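Local coordinates for protein Rab3 interacting molecule variant 2 (Drosophila melanogaster, PDB 4TS6) that probably helps to organise neurotransmitter release at the presynaptic active zone, as a Rab3-interacting RIM protein, here represented by its C2A domain, at residues L23-T28 with F79-L84. Sequence-based numbering, arbitrary orientation.
Sequences LQLIVT and FVYSGL
Leu25 and Tyr81 form one antiparallel hydrogen-bonded pair and Val27 and Phe79 the next, joining edge strand 74-81 to strand 24-33 in one sheet of the C2 beta-sandwich. Each pair is closed by two backbone hydrogen bonds, among them Leu25 N to Tyr81 O (2.9 Å) and Phe79 N to Val27 O (2.7 Å). On the inward face Val27 and Leu25 both approach the Tyr81 ring from strand 24-33: Val27 CG2 at its edge, 4.3 Å from CD2, and Leu25 CD2 obliquely. Leu25 CB also receives Leu84 CD1 at 4.2 Å, and Leu52 of the other sheet packs on Leu25, Tyr81 and Leu84. On the outer face, the extended chain of Gln24, with CG beside the backbone N (chi1 -69°), brings CD and NE2 each to 3.5 Å from Val80 CG1, a methyl bump against the flat face of the amide; OE1 is hydrogen-bonded to Thr22 OG1. At the G1 beta bulge of Leu23 and Gln24, Leu23 CB lies 3.3 Å from Leu84 O, and Leu84 N donates a hydrogen bond to Leu23 O (3.0 Å), tilted 33° from the carbonyl plane. The chemistry is thus two-sided: Leu25, Val27, Tyr81 and Leu84 are buried, the Tyr81 hydroxyl satisfied by Ser60 O and its ring in cation-pi contact with Arg62, whereas Gln24, Ile26 and Val80 form a partly exposed face where the glutamine chain covers a valine methyl.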
loop_
_atom_site.group_PDB
_atom_site.type_symbol
_atom_site.label_atom_id
_atom_site.label_comp_id
_atom_site.label_asym_id
_atom_site.label_seq_id
_atom_site.Cartn_x
_atom_site.Cartn_y
_atom_site.Cartn_z
ATOM N N LEU A 23 5.833 5.470 -19.372
ATOM C CA LEU A 23 4.457 5.784 -18.944
ATOM C C LEU A 23 3.999 4.906 -17.788
ATOM O O LEU A 23 2.897 4.345 -17.820
ATOM C CB LEU A 23 3.468 5.648 -20.100
ATOM C CG LEU A 23 3.809 6.381 -21.398
ATOM C CD1 LEU A 23 2.750 6.088 -22.462
ATOM C CD2 LEU A 23 3.982 7.891 -21.176
ATOM N N GLN A 24 4.837 4.796 -16.761
ATOM C CA GLN A 24 4.543 3.903 -15.648
ATOM C C GLN A 24 4.588 4.625 -14.325
ATOM O O GLN A 24 5.495 5.424 -14.077
ATOM C CB GLN A 24 5.544 2.751 -15.627
ATOM C CG GLN A 24 5.382 1.787 -16.808
ATOM C CD GLN A 24 6.459 0.719 -16.831
ATOM O OE1 GLN A 24 7.600 0.966 -16.444
ATOM N NE2 GLN A 24 6.100 -0.471 -17.288
ATOM N N LEU A 25 3.590 4.358 -13.490
ATOM C CA LEU A 25 3.636 4.778 -12.098
ATOM C C LEU A 25 4.269 3.610 -11.361
ATOM O O LEU A 25 3.820 2.481 -11.511
ATOM C CB LEU A 25 2.215 5.013 -11.568
ATOM C CG LEU A 25 2.119 5.295 -10.064
ATOM C CD1 LEU A 25 2.821 6.603 -9.765
ATOM C CD2 LEU A 25 0.660 5.348 -9.608
ATOM N N ILE A 26 5.319 3.866 -10.587
ATOM C CA ILE A 26 6.012 2.782 -9.881
ATOM C C ILE A 26 5.805 2.929 -8.369
ATOM O O ILE A 26 6.073 3.989 -7.793
ATOM C CB ILE A 26 7.512 2.755 -10.225
ATOM C CG1 ILE A 26 7.701 2.602 -11.744
ATOM C CG2 ILE A 26 8.210 1.624 -9.488
ATOM C CD1 ILE A 26 9.076 3.016 -12.231
ATOM N N VAL A 27 5.307 1.864 -7.742
ATOM C CA VAL A 27 4.910 1.893 -6.337
ATOM C C VAL A 27 5.669 0.816 -5.583
ATOM O O VAL A 27 5.562 -0.366 -5.920
ATOM C CB VAL A 27 3.390 1.623 -6.192
ATOM C CG1 VAL A 27 2.960 1.687 -4.724
ATOM C CG2 VAL A 27 2.602 2.630 -6.999
ATOM N N THR A 28 6.441 1.211 -4.573
ATOM C CA THR A 28 7.153 0.225 -3.749
ATOM C C THR A 28 6.673 0.293 -2.304
ATOM O O THR A 28 6.760 1.343 -1.662
ATOM C CB THR A 28 8.694 0.384 -3.821
ATOM O OG1 THR A 28 9.124 0.301 -5.189
ATOM C CG2 THR A 28 9.386 -0.716 -3.009
ATOM N N PHE A 79 5.299 -2.551 -7.444
ATOM C CA PHE A 79 4.210 -2.775 -8.390
ATOM C C PHE A 79 4.276 -1.696 -9.457
ATOM O O PHE A 79 4.744 -0.589 -9.198
ATOM C CB PHE A 79 2.857 -2.710 -7.679
ATOM C CG PHE A 79 2.697 -3.732 -6.575
ATOM C CD1 PHE A 79 2.736 -5.091 -6.857
ATOM C CD2 PHE A 79 2.488 -3.325 -5.267
ATOM C CE1 PHE A 79 2.588 -6.037 -5.835
ATOM C CE2 PHE A 79 2.332 -4.258 -4.245
ATOM C CZ PHE A 79 2.382 -5.618 -4.535
ATOM N N VAL A 80 3.807 -2.014 -10.657
ATOM C CA VAL A 80 3.872 -1.059 -11.761
ATOM C C VAL A 80 2.481 -0.871 -12.366
ATOM O O VAL A 80 1.760 -1.848 -12.576
ATOM C CB VAL A 80 4.861 -1.536 -12.848
ATOM C CG1 VAL A 80 4.833 -0.603 -14.038
ATOM C CG2 VAL A 80 6.263 -1.606 -12.284
ATOM N N TYR A 81 2.097 0.381 -12.604
ATOM C CA TYR A 81 0.859 0.694 -13.312
ATOM C C TYR A 81 1.232 1.338 -14.630
ATOM O O TYR A 81 1.900 2.363 -14.629
ATOM C CB TYR A 81 0.013 1.669 -12.499
ATOM C CG TYR A 81 -0.625 1.039 -11.286
ATOM C CD1 TYR A 81 -1.762 0.249 -11.413
ATOM C CD2 TYR A 81 -0.098 1.231 -10.017
ATOM C CE1 TYR A 81 -2.363 -0.339 -10.304
ATOM C CE2 TYR A 81 -0.697 0.642 -8.889
ATOM C CZ TYR A 81 -1.826 -0.143 -9.051
ATOM O OH TYR A 81 -2.437 -0.728 -7.959
ATOM N N SER A 82 0.787 0.758 -15.739
ATOM C CA SER A 82 1.231 1.174 -17.068
ATOM C C SER A 82 0.208 2.016 -17.825
ATOM O O SER A 82 -0.943 2.148 -17.401
ATOM C CB SER A 82 1.580 -0.069 -17.892
ATOM O OG SER A 82 2.525 -0.863 -17.202
ATOM N N GLY A 83 0.630 2.597 -18.946
ATOM C CA GLY A 83 -0.282 3.348 -19.800
ATOM C C GLY A 83 -0.751 4.672 -19.217
ATOM O O GLY A 83 -1.890 5.091 -19.454
ATOM N N LEU A 84 0.139 5.363 -18.507
ATOM C CA LEU A 84 -0.227 6.600 -17.809
ATOM C C LEU A 84 0.696 7.776 -18.138
ATOM O O LEU A 84 1.907 7.676 -17.950
ATOM C CB LEU A 84 -0.188 6.352 -16.292
ATOM C CG LEU A 84 -1.227 5.354 -15.780
ATOM C CD1 LEU A 84 -0.910 4.870 -14.371
ATOM C CD2 LEU A 84 -2.617 5.975 -15.833
#